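Local coordinates for protein monosaccharide-transporting ATPase (Actinobacillus succinogenes, PDB 5DTE) that binds D-allose in the cleft between its two lobes and probably serves as the periplasmic sugar-binding component of an ABC transporter, at residues A[116-121]-A[293-298]; A[42-47]-A[274-279]; A[192-197]-A[208-213]; A[227-232]-A[252-257]. All blocks are in the same frame, centred on the assembly; numbering follows the deposited sequence.

In the fold
The four contacts divide between the two lobes of a periplasmic binding protein. Interactions 1 and 2, with centres about 15 Å apart, belong to the lobe built on the six-stranded parallel sheet; they touch where Tyr296 and Val298 pack against helix 272-287. Both pair an early segment with a late one, so the end of the chain returns to complete the lobe where it began. Interactions 3 and 4 lie in series between them in sequence, within the lobe of the four-stranded sheet, their centres about 17 Å apart and joined where Met227 meets Ala196. Asp116 of interaction 1 grips the allose bound between the lobes.

Interaction 1 of 4, residues A[116-121]-A[293-298]; sequences DVRLDA and PSVYYV. With ALL (beta-D-allopyranose), chain E.
The guanidinium group of Arg118 has the carbonyl oxygen of Ser294 near its plane at one edge, but at 4.4 Å from NH2 to Ser294 O this is only proximity. Val295 comes obliquely, its CG2 methyl 3.3 Å from Arg118 NH2, and the two side chains cross at about a right angle. The other methyl of the valine, CG1, sits 3.9 Å above the centre of the Tyr297 ring, so that the two methyls of Val295 serve different neighbours, CG2 the arginine and CG1 the aromatic face. Arg118 spans the gap because its chain is extended from CG to NE, with CG opposite the backbone N (chi1 -169°).

The Asp116 carboxylate faces the other way, into the sugar site. It accepts two hydrogen bonds from adjacent hydroxyls of the beta-D-allopyranose: O1 of the sugar to OD2 of Asp116 (2.8 Å) and O2 of the sugar to OD1 of Asp116 (3.1 Å). This two-point grip would fix the rotation of the carboxylate, while Val117 places CG2 3.8 Å from the sugar O1. Tyr133 OH and Asn170 ND2 are both hydrogen-bonded to the Asp116 backbone oxygen.

Segment 116-121 leads from strand 112-115 into helix 121-126; across strand 132-135, whose Tyr133 touches Arg118, Val295 and Tyr297, lies the edge strand 295-297, covered by helix 272-287.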
loop_
_atom_site.group_PDB
_atom_site.type_symbol
_atom_site.label_atom_id
_atom_site.label_comp_id
_atom_site.label_asym_id
_atom_site.label_seq_id
_atom_site.Cartn_x
_atom_site.Cartn_y
_atom_site.Cartn_z
ATOM N N ASP A 116 4.116 -6.107 2.845
ATOM C CA ASP A 116 3.248 -4.904 2.789
ATOM C C ASP A 116 3.025 -4.143 4.105
ATOM O O ASP A 116 3.569 -3.051 4.299
ATOM C CB ASP A 116 1.865 -5.251 2.208
ATOM C CG ASP A 116 1.009 -4.007 1.937
ATOM O OD1 ASP A 116 1.555 -2.993 1.437
ATOM O OD2 ASP A 116 -0.209 -4.044 2.225
ATOM N N VAL A 117 2.182 -4.697 4.973
ATOM C CA VAL A 117 1.841 -4.068 6.243
ATOM C C VAL A 117 2.805 -4.551 7.326
ATOM O O VAL A 117 2.988 -5.749 7.511
ATOM C CB VAL A 117 0.378 -4.365 6.625
ATOM C CG1 VAL A 117 0.084 -3.934 8.056
ATOM C CG2 VAL A 117 -0.589 -3.691 5.625
ATOM N N ARG A 118 3.449 -3.615 8.021
ATOM C CA ARG A 118 4.527 -3.979 8.940
ATOM C C ARG A 118 4.026 -4.210 10.355
ATOM O O ARG A 118 3.303 -3.365 10.921
ATOM C CB ARG A 118 5.614 -2.907 8.949
ATOM C CG ARG A 118 6.886 -3.328 9.679
ATOM C CD ARG A 118 7.972 -2.242 9.599
ATOM N NE ARG A 118 8.876 -2.271 10.749
ATOM C CZ ARG A 118 9.888 -3.125 10.887
ATOM N NH1 ARG A 118 10.650 -3.085 11.975
ATOM N NH2 ARG A 118 10.137 -4.026 9.945
ATOM N N LEU A 119 4.417 -5.363 10.913
ATOM C CA LEU A 119 4.087 -5.731 12.295
ATOM C C LEU A 119 4.700 -4.741 13.312
ATOM O O LEU A 119 5.774 -4.184 13.086
ATOM C CB LEU A 119 4.557 -7.161 12.611
ATOM C CG LEU A 119 4.086 -8.401 11.829
ATOM C CD1 LEU A 119 4.599 -9.669 12.496
ATOM C CD2 LEU A 119 2.583 -8.473 11.667
ATOM N N ASP A 120 4.003 -4.526 14.427
ATOM C CA ASP A 120 4.466 -3.608 15.466
ATOM C C ASP A 120 5.846 -4.016 15.972
ATOM O O ASP A 120 6.006 -5.110 16.509
ATOM C CB ASP A 120 3.472 -3.572 16.629
ATOM C CG ASP A 120 3.409 -2.218 17.302
ATOM O OD1 ASP A 120 3.090 -1.227 16.611
ATOM O OD2 ASP A 120 3.681 -2.146 18.520
ATOM N N ALA A 121 6.839 -3.148 15.793
ATOM C CA ALA A 121 8.205 -3.477 16.183
ATOM C C ALA A 121 8.339 -3.634 17.692
ATOM O O ALA A 121 8.857 -4.645 18.173
ATOM C CB ALA A 121 9.162 -2.429 15.681
ATOM N N PRO A 293 18.010 -9.551 5.379
ATOM C CA PRO A 293 17.773 -8.360 6.204
ATOM C C PRO A 293 16.441 -8.454 6.977
ATOM O O PRO A 293 15.531 -9.151 6.512
ATOM C CB PRO A 293 17.734 -7.225 5.172
ATOM C CG PRO A 293 17.357 -7.908 3.871
ATOM C CD PRO A 293 18.073 -9.214 3.943
ATOM N N SER A 294 16.325 -7.792 8.132
ATOM C CA SER A 294 15.053 -7.786 8.857
ATOM C C SER A 294 14.029 -6.897 8.171
ATOM O O SER A 294 12.820 -7.109 8.313
ATOM C CB SER A 294 15.234 -7.334 10.301
ATOM O OG SER A 294 15.504 -8.446 11.124
ATOM N N VAL A 295 14.525 -5.898 7.440
ATOM C CA VAL A 295 13.688 -4.985 6.658
ATOM C C VAL A 295 14.241 -4.793 5.250
ATOM O O VAL A 295 15.438 -4.677 5.063
ATOM C CB VAL A 295 13.576 -3.606 7.318
ATOM C CG1 VAL A 295 12.501 -2.758 6.619
ATOM C CG2 VAL A 295 13.268 -3.751 8.787
ATOM N N TYR A 296 13.367 -4.764 4.255
ATOM C CA TYR A 296 13.787 -4.453 2.893
ATOM C C TYR A 296 12.716 -3.540 2.299
ATOM O O TYR A 296 11.539 -3.914 2.162
ATOM C CB TYR A 296 14.009 -5.738 2.064
ATOM C CG TYR A 296 14.278 -5.548 0.582
ATOM C CD1 TYR A 296 15.560 -5.720 0.048
ATOM C CD2 TYR A 296 13.241 -5.210 -0.295
ATOM C CE1 TYR A 296 15.801 -5.543 -1.320
ATOM C CE2 TYR A 296 13.466 -5.028 -1.647
ATOM C CZ TYR A 296 14.739 -5.199 -2.157
ATOM O OH TYR A 296 14.917 -5.021 -3.512
ATOM N N TYR A 297 13.154 -2.323 1.995
ATOM C CA TYR A 297 12.354 -1.279 1.372
ATOM C C TYR A 297 12.717 -1.154 -0.106
ATOM O O TYR A 297 13.816 -0.703 -0.430
ATOM C CB TYR A 297 12.594 0.074 2.046
ATOM C CG TYR A 297 11.956 0.303 3.399
ATOM C CD1 TYR A 297 10.663 -0.120 3.664
ATOM C CD2 TYR A 297 12.649 0.969 4.408
ATOM C CE1 TYR A 297 10.073 0.104 4.903
ATOM C CE2 TYR A 297 12.075 1.189 5.651
ATOM C CZ TYR A 297 10.783 0.752 5.891
ATOM O OH TYR A 297 10.192 0.978 7.113
ATOM N N VAL A 298 11.799 -1.551 -0.987
ATOM C CA VAL A 298 11.913 -1.270 -2.414
ATOM C C VAL A 298 11.932 0.249 -2.576
ATOM O O VAL A 298 11.376 0.965 -1.727
ATOM C CB VAL A 298 10.748 -1.928 -3.212
ATOM C CG1 VAL A 298 10.302 -1.074 -4.368
ATOM C CG2 VAL A 298 11.164 -3.279 -3.718
HETATM C C1 ALL E . -2.005 -0.877 1.487
HETATM C C2 ALL E . -1.145 -1.145 0.267
HETATM C C3 ALL E . -1.766 -0.645 -0.984
HETATM C C4 ALL E . -3.208 -1.026 -1.103
HETATM C C5 ALL E . -3.935 -0.513 0.128
HETATM C C6 ALL E . -5.422 -0.649 0.053
HETATM O O1 ALL E . -1.532 -1.547 2.591
HETATM O O2 ALL E . 0.108 -0.452 0.455
HETATM O O3 ALL E . -1.691 0.815 -0.991
HETATM O O4 ALL E . -3.772 -0.459 -2.295
HETATM O O5 ALL E . -3.429 -1.267 1.267
HETATM O O6 ALL E . -5.772 -2.010 0.191
#

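Interaction 2 of 4, residues A[42-47]-A[274-279]; sequences ISMRQG and KQVAIA
Met44 and Val276 lie obliquely across one another, the thioether chain passing beside the branched carbon of the valine: CG of Met44 is 3.8 Å from CB of Val276. The valine points at the opposing helix. With chi1 at 64°, its CG1 methyl falls between its own backbone N and carbonyl carbon, and from there it reaches the opposing backbone, 3.5 Å from the carbonyl oxygen of Met44. The same methyl approaches the next turn, where CG1 of Val276 is 4.4 Å from C of Gly47. With only hydrogen at its alpha carbon, Gly47 brings bare backbone to the valine, in keeping with the 8.7 Å between the local helix axes.

The segments run in broadly the same sense, inclined by 44° with a negative crossing angle. Helix 39-54 follows the first strand of the lobe, whereas helix 272-287 belongs to the chain's last return from the other lobe, and the two pack side by side over the parallel sheet. Leu115 of strand 112-115 touches Met44, Gln275 and Val276 from the sheet.

At the sheet side the methionine chain is extended to SD and then turns at chi3 (-57°), carrying its methyl toward the Gln275 amide. CE of Met44 stops 4.1 Å from OE1 of Gln275, a loose apolar-to-polar approach. The other end of that amide is held, for NE2 is hydrogen-bonded to the backbone oxygen of Gln270, a residue of the allose pocket. Nearby, Gln46 OE1 takes a hydrogen bond from Lys273 NZ.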
loop_
_atom_site.group_PDB
_atom_site.type_symbol
_atom_site.label_atom_id
_atom_site.label_comp_id
_atom_site.label_asym_id
_atom_site.label_seq_id
_atom_site.Cartn_x
_atom_site.Cartn_y
_atom_site.Cartn_z
ATOM N N ILE A 42 -4.219 -7.536 -7.110
ATOM C CA ILE A 42 -4.363 -8.273 -8.361
ATOM C C ILE A 42 -3.052 -8.228 -9.148
ATOM O O ILE A 42 -2.634 -9.206 -9.765
ATOM C CB ILE A 42 -5.516 -7.686 -9.205
ATOM C CG1 ILE A 42 -6.847 -8.292 -8.771
ATOM C CG2 ILE A 42 -5.293 -7.921 -10.695
ATOM C CD1 ILE A 42 -6.960 -9.795 -9.081
ATOM N N SER A 43 -2.399 -7.076 -9.087
ATOM C CA SER A 43 -1.144 -6.820 -9.789
ATOM C C SER A 43 0.012 -7.550 -9.137
ATOM O O SER A 43 0.926 -8.042 -9.801
ATOM C CB SER A 43 -0.867 -5.314 -9.818
ATOM O OG SER A 43 0.494 -5.068 -10.058
ATOM N N MET A 44 -0.035 -7.598 -7.816
ATOM C CA MET A 44 1.012 -8.225 -7.034
ATOM C C MET A 44 0.861 -9.732 -7.097
ATOM O O MET A 44 1.851 -10.469 -7.145
ATOM C CB MET A 44 0.954 -7.728 -5.589
ATOM C CG MET A 44 1.628 -8.632 -4.584
ATOM S SD MET A 44 1.608 -7.942 -2.924
ATOM C CE MET A 44 2.427 -6.359 -3.206
ATOM N N ARG A 45 -0.387 -10.191 -7.089
ATOM C CA ARG A 45 -0.629 -11.615 -7.166
ATOM C C ARG A 45 -0.131 -12.133 -8.514
ATOM O O ARG A 45 0.434 -13.216 -8.587
ATOM C CB ARG A 45 -2.109 -11.955 -6.984
ATOM C CG ARG A 45 -2.353 -13.459 -7.119
ATOM C CD ARG A 45 -3.537 -13.819 -8.010
ATOM N NE ARG A 45 -3.650 -15.274 -8.148
ATOM C CZ ARG A 45 -4.445 -16.057 -7.424
ATOM N NH1 ARG A 45 -4.456 -17.368 -7.631
ATOM N NH2 ARG A 45 -5.239 -15.534 -6.507
ATOM N N GLN A 46 -0.337 -11.356 -9.577
ATOM C CA GLN A 46 0.092 -11.753 -10.911
ATOM C C GLN A 46 1.608 -11.813 -11.023
ATOM O O GLN A 46 2.146 -12.768 -11.567
ATOM C CB GLN A 46 -0.455 -10.799 -11.955
ATOM C CG GLN A 46 -0.033 -11.153 -13.362
ATOM C CD GLN A 46 -0.629 -10.209 -14.388
ATOM O OE1 GLN A 46 -0.508 -8.985 -14.268
ATOM N NE2 GLN A 46 -1.295 -10.771 -15.396
ATOM N N GLY A 47 2.290 -10.788 -10.520
ATOM C CA GLY A 47 3.739 -10.805 -10.432
ATOM C C GLY A 47 4.247 -11.944 -9.568
ATOM O O GLY A 47 5.321 -12.490 -9.813
ATOM N N LYS A 274 7.978 -6.321 -7.722
ATOM C CA LYS A 274 9.333 -6.402 -7.169
ATOM C C LYS A 274 9.294 -6.751 -5.679
ATOM O O LYS A 274 10.082 -7.570 -5.193
ATOM C CB LYS A 274 10.077 -5.093 -7.377
ATOM C CG LYS A 274 11.514 -5.089 -6.832
ATOM C CD LYS A 274 12.230 -3.752 -7.148
ATOM C CE LYS A 274 13.541 -3.531 -6.366
ATOM N NZ LYS A 274 14.598 -4.506 -6.689
ATOM N N GLN A 275 8.369 -6.119 -4.961
ATOM C CA GLN A 275 8.135 -6.444 -3.561
ATOM C C GLN A 275 7.913 -7.940 -3.349
ATOM O O GLN A 275 8.713 -8.617 -2.706
ATOM C CB GLN A 275 6.925 -5.689 -3.034
ATOM C CG GLN A 275 7.159 -4.234 -2.733
ATOM C CD GLN A 275 6.059 -3.650 -1.850
ATOM O OE1 GLN A 275 5.378 -4.367 -1.106
ATOM N NE2 GLN A 275 5.886 -2.345 -1.927
ATOM N N VAL A 276 6.815 -8.452 -3.895
ATOM C CA VAL A 276 6.460 -9.848 -3.694
ATOM C C VAL A 276 7.495 -10.771 -4.342
ATOM O O VAL A 276 7.624 -11.927 -3.961
ATOM C CB VAL A 276 5.059 -10.142 -4.243
ATOM C CG1 VAL A 276 5.018 -9.946 -5.748
ATOM C CG2 VAL A 276 4.603 -11.541 -3.842
ATOM N N ALA A 277 8.258 -10.255 -5.302
ATOM C CA ALA A 277 9.361 -11.031 -5.849
ATOM C C ALA A 277 10.434 -11.161 -4.790
ATOM O O ALA A 277 10.898 -12.265 -4.526
ATOM C CB ALA A 277 9.917 -10.403 -7.100
ATOM N N ILE A 278 10.815 -10.046 -4.165
ATOM C CA ILE A 278 11.777 -10.101 -3.055
ATOM C C ILE A 278 11.246 -10.968 -1.908
ATOM O O ILE A 278 12.005 -11.713 -1.302
ATOM C CB ILE A 278 12.151 -8.694 -2.519
ATOM C CG1 ILE A 278 13.368 -8.147 -3.269
ATOM C CG2 ILE A 278 12.514 -8.753 -1.048
ATOM C CD1 ILE A 278 13.102 -7.689 -4.694
ATOM N N ALA A 279 9.947 -10.901 -1.630
ATOM C CA ALA A 279 9.347 -11.775 -0.624
ATOM C C ALA A 279 9.624 -13.268 -0.899
ATOM O O ALA A 279 10.096 -14.001 -0.024
ATOM C CB ALA A 279 7.869 -11.524 -0.547
#

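Interaction 3 of 4, residues A[192-197]-A[208-213]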
loop_
_atom_site.group_PDB
_atom_site.type_symbol
_atom_site.label_atom_id
_atom_site.label_comp_id
_atom_site.label_asym_id
_atom_site.label_seq_id
_atom_site.Cartn_x
_atom_site.Cartn_y
_atom_site.Cartn_z
ATOM N N ALA A 192 -9.127 19.832 4.842
ATOM C CA ALA A 192 -10.034 18.710 5.023
ATOM C C ALA A 192 -9.270 17.385 5.088
ATOM O O ALA A 192 -8.362 17.129 4.302
ATOM C CB ALA A 192 -11.064 18.694 3.913
ATOM N N SER A 193 -9.617 16.560 6.060
ATOM C CA SER A 193 -9.111 15.201 6.099
ATOM C C SER A 193 -10.204 14.223 6.491
ATOM O O SER A 193 -10.796 14.319 7.565
ATOM C CB SER A 193 -7.951 15.075 7.063
ATOM O OG SER A 193 -7.427 13.771 6.971
ATOM N N GLN A 194 -10.460 13.272 5.610
ATOM C CA GLN A 194 -11.555 12.334 5.779
ATOM C C GLN A 194 -11.115 10.976 5.256
ATOM O O GLN A 194 -10.470 10.884 4.211
ATOM C CB GLN A 194 -12.801 12.837 5.048
ATOM C CG GLN A 194 -14.112 12.192 5.468
ATOM C CD GLN A 194 -15.320 13.071 5.145
ATOM O OE1 GLN A 194 -15.231 14.307 5.164
ATOM N NE2 GLN A 194 -16.452 12.436 4.844
ATOM N N SER A 195 -11.426 9.924 5.996
ATOM C CA SER A 195 -11.145 8.574 5.529
ATOM C C SER A 195 -12.118 8.111 4.445
ATOM O O SER A 195 -13.343 8.239 4.585
ATOM C CB SER A 195 -11.184 7.592 6.692
ATOM O OG SER A 195 -11.106 6.270 6.221
ATOM N N ALA A 196 -11.569 7.570 3.362
ATOM C CA ALA A 196 -12.404 6.935 2.363
ATOM C C ALA A 196 -12.152 5.431 2.309
ATOM O O ALA A 196 -12.658 4.752 1.419
ATOM C CB ALA A 196 -12.182 7.561 1.018
ATOM N N ASN A 197 -11.372 4.928 3.268
ATOM C CA ASN A 197 -11.187 3.480 3.499
ATOM C C ASN A 197 -10.603 2.659 2.351
ATOM O O ASN A 197 -10.806 1.440 2.319
ATOM C CB ASN A 197 -12.519 2.833 3.905
ATOM C CG ASN A 197 -12.983 3.267 5.282
ATOM O OD1 ASN A 197 -12.455 2.803 6.292
ATOM N ND2 ASN A 197 -13.972 4.164 5.329
ATOM N N THR A 208 -16.941 14.546 -2.938
ATOM C CA THR A 208 -17.999 15.448 -3.343
ATOM C C THR A 208 -18.408 16.307 -2.163
ATOM O O THR A 208 -18.484 17.533 -2.278
ATOM C CB THR A 208 -19.201 14.686 -3.899
ATOM O OG1 THR A 208 -18.987 14.477 -5.296
ATOM C CG2 THR A 208 -20.479 15.480 -3.710
ATOM N N ASN A 209 -18.636 15.661 -1.024
ATOM C CA ASN A 209 -19.057 16.364 0.177
ATOM C C ASN A 209 -17.953 17.299 0.711
ATOM O O ASN A 209 -18.233 18.304 1.366
ATOM C CB ASN A 209 -19.485 15.347 1.232
ATOM C CG ASN A 209 -20.618 14.447 0.748
ATOM O OD1 ASN A 209 -21.540 14.894 0.053
ATOM N ND2 ASN A 209 -20.543 13.167 1.102
ATOM N N ILE A 210 -16.698 16.981 0.405
ATOM C CA ILE A 210 -15.570 17.814 0.822
ATOM C C ILE A 210 -15.359 19.024 -0.101
ATOM O O ILE A 210 -14.960 20.100 0.347
ATOM C CB ILE A 210 -14.290 16.979 0.895
ATOM C CG1 ILE A 210 -14.395 15.978 2.049
ATOM C CG2 ILE A 210 -13.064 17.857 1.045
ATOM C CD1 ILE A 210 -13.087 15.287 2.376
ATOM N N LEU A 211 -15.672 18.851 -1.381
ATOM C CA LEU A 211 -15.538 19.915 -2.381
ATOM C C LEU A 211 -16.626 20.974 -2.255
ATOM O O LEU A 211 -16.383 22.145 -2.532
ATOM C CB LEU A 211 -15.553 19.325 -3.798
ATOM C CG LEU A 211 -14.251 18.754 -4.375
ATOM C CD1 LEU A 211 -14.531 18.108 -5.721
ATOM C CD2 LEU A 211 -13.142 19.825 -4.488
ATOM N N THR A 212 -17.827 20.567 -1.859
ATOM C CA THR A 212 -18.875 21.533 -1.587
ATOM C C THR A 212 -18.530 22.332 -0.334
ATOM O O THR A 212 -18.714 23.539 -0.296
ATOM C CB THR A 212 -20.230 20.874 -1.388
ATOM O OG1 THR A 212 -20.502 19.993 -2.481
ATOM C CG2 THR A 212 -21.299 21.940 -1.315
ATOM N N ALA A 213 -18.012 21.644 0.680
ATOM C CA ALA A 213 -17.672 22.247 1.974
ATOM C C ALA A 213 -16.638 23.398 1.904
ATOM O O ALA A 213 -16.825 24.429 2.558
ATOM C CB ALA A 213 -17.177 21.155 2.926
#
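Ile210 meets Ala192 and Gln194 across this contact, and the helical segment that carries it begins two residues earlier, at Thr208. The carbonyl oxygen of Thr208 is gripped twice by Thr212, whose backbone N (3.1 Å from Thr208 O) and hydroxyl OG1 (3.2 Å from Thr208 O) arrive from opposite faces of the carbonyl plane. The hydroxyl donor is tilted 34° from that plane. This local pairing ties the threonine side chain back onto the last turn of helix 200-213, while Thr208 itself rests against Ala234 of helix 225-237.

Ile210 then turns to the strand. Its branch methyl CG2 touches CB of Ala192 at 3.6 Å, while the longer arm passes Gln194 in the opposite direction to the glutamine chain. CD1 of Ile210 lies 3.6 Å from CB of Gln194, and CG1 of Ile210 is at the same separation from the amide oxygen OE1 of Gln194. The arm reaches this far because chi2 is extended (-169°). Beyond it, Ile210 also touches Ala160 of the neighbouring strand 157-163 and Ile217.

Leu211 faces Val235 of helix 225-237, so successive residues serve different neighbours. The whole forms part of a beta-alpha-beta crossover: strand 188-195 leads into helix 200-213, which packs back on the sheet before strand 219-222 is laid down beyond strand 157-163.

Across the two segments, alkyl groups of Ile210 meet CB of Ala192 and both CB and the amide oxygen of Gln194; none of these is a directional polar bond, which implies cohesion through shape and burial of apolar surface.

Interaction 4 of 4, residues A[227-232]-A[252-257]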
loop_
_atom_site.group_PDB
_atom_site.type_symbol
_atom_site.label_atom_id
_atom_site.label_comp_id
_atom_site.label_asym_id
_atom_site.label_seq_id
_atom_site.Cartn_x
_atom_site.Cartn_y
_atom_site.Cartn_z
ATOM N N MET A 227 -8.660 5.563 -4.111
ATOM C CA MET A 227 -9.338 6.779 -3.645
ATOM C C MET A 227 -9.013 8.006 -4.539
ATOM O O MET A 227 -9.831 8.930 -4.666
ATOM C CB MET A 227 -8.985 7.063 -2.180
ATOM C CG MET A 227 -9.329 5.920 -1.245
ATOM S SD MET A 227 -9.042 6.230 0.507
ATOM C CE MET A 227 -7.262 6.217 0.594
ATOM N N ALA A 228 -7.835 8.002 -5.165
ATOM C CA ALA A 228 -7.453 9.052 -6.113
ATOM C C ALA A 228 -8.373 9.066 -7.328
ATOM O O ALA A 228 -8.767 10.122 -7.822
ATOM C CB ALA A 228 -6.007 8.868 -6.555
ATOM N N ILE A 229 -8.703 7.874 -7.806
ATOM C CA ILE A 229 -9.587 7.693 -8.950
ATOM C C ILE A 229 -10.993 8.138 -8.618
ATOM O O ILE A 229 -11.670 8.767 -9.432
ATOM C CB ILE A 229 -9.609 6.221 -9.396
ATOM C CG1 ILE A 229 -8.220 5.816 -9.916
ATOM C CG2 ILE A 229 -10.735 5.967 -10.412
ATOM C CD1 ILE A 229 -7.963 6.219 -11.339
ATOM N N GLY A 230 -11.430 7.798 -7.411
ATOM C CA GLY A 230 -12.741 8.196 -6.945
ATOM C C GLY A 230 -12.805 9.698 -6.770
ATOM O O GLY A 230 -13.860 10.305 -6.928
ATOM N N ALA A 231 -11.659 10.295 -6.457
ATOM C CA ALA A 231 -11.560 11.721 -6.197
ATOM C C ALA A 231 -11.556 12.531 -7.492
ATOM O O ALA A 231 -12.150 13.615 -7.567
ATOM C CB ALA A 231 -10.324 12.004 -5.393
ATOM N N VAL A 232 -10.889 12.002 -8.511
ATOM C CA VAL A 232 -10.896 12.640 -9.826
ATOM C C VAL A 232 -12.313 12.708 -10.405
ATOM O O VAL A 232 -12.729 13.744 -10.914
ATOM C CB VAL A 232 -9.975 11.906 -10.819
ATOM C CG1 VAL A 232 -10.134 12.480 -12.219
ATOM C CG2 VAL A 232 -8.535 11.996 -10.371
ATOM N N ILE A 252 -1.183 1.689 -9.932
ATOM C CA ILE A 252 -1.979 0.736 -10.719
ATOM C C ILE A 252 -2.095 1.272 -12.152
ATOM O O ILE A 252 -1.929 2.474 -12.379
ATOM C CB ILE A 252 -3.410 0.465 -10.090
ATOM C CG1 ILE A 252 -4.293 1.713 -10.063
ATOM C CG2 ILE A 252 -3.307 -0.077 -8.669
ATOM C CD1 ILE A 252 -5.574 1.500 -9.299
ATOM N N PRO A 253 -2.316 0.381 -13.128
ATOM C CA PRO A 253 -2.460 0.762 -14.536
ATOM C C PRO A 253 -3.376 1.961 -14.785
ATOM O O PRO A 253 -2.951 2.922 -15.423
ATOM C CB PRO A 253 -3.047 -0.499 -15.187
ATOM C CG PRO A 253 -2.997 -1.584 -14.134
ATOM C CD PRO A 253 -2.189 -1.074 -12.987
ATOM N N LEU A 254 -4.602 1.912 -14.286
ATOM C CA LEU A 254 -5.573 2.981 -14.524
ATOM C C LEU A 254 -5.139 4.360 -13.966
ATOM O O LEU A 254 -5.346 5.394 -14.611
ATOM C CB LEU A 254 -6.928 2.577 -13.934
ATOM C CG LEU A 254 -8.063 3.577 -14.111
ATOM C CD1 LEU A 254 -8.313 3.860 -15.583
ATOM C CD2 LEU A 254 -9.312 3.091 -13.385
ATOM N N ALA A 255 -4.559 4.373 -12.766
ATOM C CA ALA A 255 -3.962 5.584 -12.202
ATOM C C ALA A 255 -2.862 6.126 -13.119
ATOM O O ALA A 255 -2.815 7.316 -13.426
ATOM C CB ALA A 255 -3.404 5.296 -10.826
ATOM N N ILE A 256 -1.976 5.233 -13.544
ATOM C CA ILE A 256 -0.916 5.572 -14.484
ATOM C C ILE A 256 -1.476 6.205 -15.762
ATOM O O ILE A 256 -0.942 7.197 -16.252
ATOM C CB ILE A 256 -0.099 4.326 -14.841
ATOM C CG1 ILE A 256 0.646 3.801 -13.608
ATOM C CG2 ILE A 256 0.836 4.600 -16.016
ATOM C CD1 ILE A 256 1.528 4.793 -12.958
ATOM N N GLU A 257 -2.555 5.630 -16.291
ATOM C CA GLU A 257 -3.186 6.149 -17.495
ATOM C C GLU A 257 -3.693 7.581 -17.259
ATOM O O GLU A 257 -3.418 8.490 -18.050
ATOM C CB GLU A 257 -4.327 5.225 -17.927
ATOM C CG GLU A 257 -5.048 5.652 -19.184
ATOM C CD GLU A 257 -6.236 4.754 -19.484
ATOM O OE1 GLU A 257 -6.391 3.731 -18.775
ATOM O OE2 GLU A 257 -7.017 5.070 -20.414
#
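Ile229 reaches across to Leu254 and Ala255 from a helix that begins just after Asn224 of the allose pocket. At the start of the segment, Met227 turns its side chain onto Ala196 and onto Trp198, another pocket residue, and its backbone N is hydrogen-bonded to OD1 of Asn224.

Ile229 carries the contact. Its CG1 arm lies opposite the carbonyl carbon (chi1 -65°), and the terminal methyl CD1 projects obliquely onto the branch point of the leucine, 3.8 Å from CG of Leu254 and 4.0 Å from its CD2. The same methyl comes within 4.1 Å of the backbone N of Ala255, so it settles against the first turn of the second helix. The two helices follow strands 219-222 and 245-247, neighbours in the four-stranded parallel sheet, and thus belong to successive beta-alpha units of the Rossmann-like lobe. Ile252 holds the N-cap position of helix 253-261, and its backbone N is hydrogen-bonded to OD2 of Asp225, a polar tie between the helix beginnings on the cleft side of the apolar contact.

The carbonyl oxygen of Ile229 also accepts a hydrogen bond from Thr233 OG1, within the same helix. Val232, the last residue of the segment, touches Tyr258, further along helix 253-261, as Ile229 does.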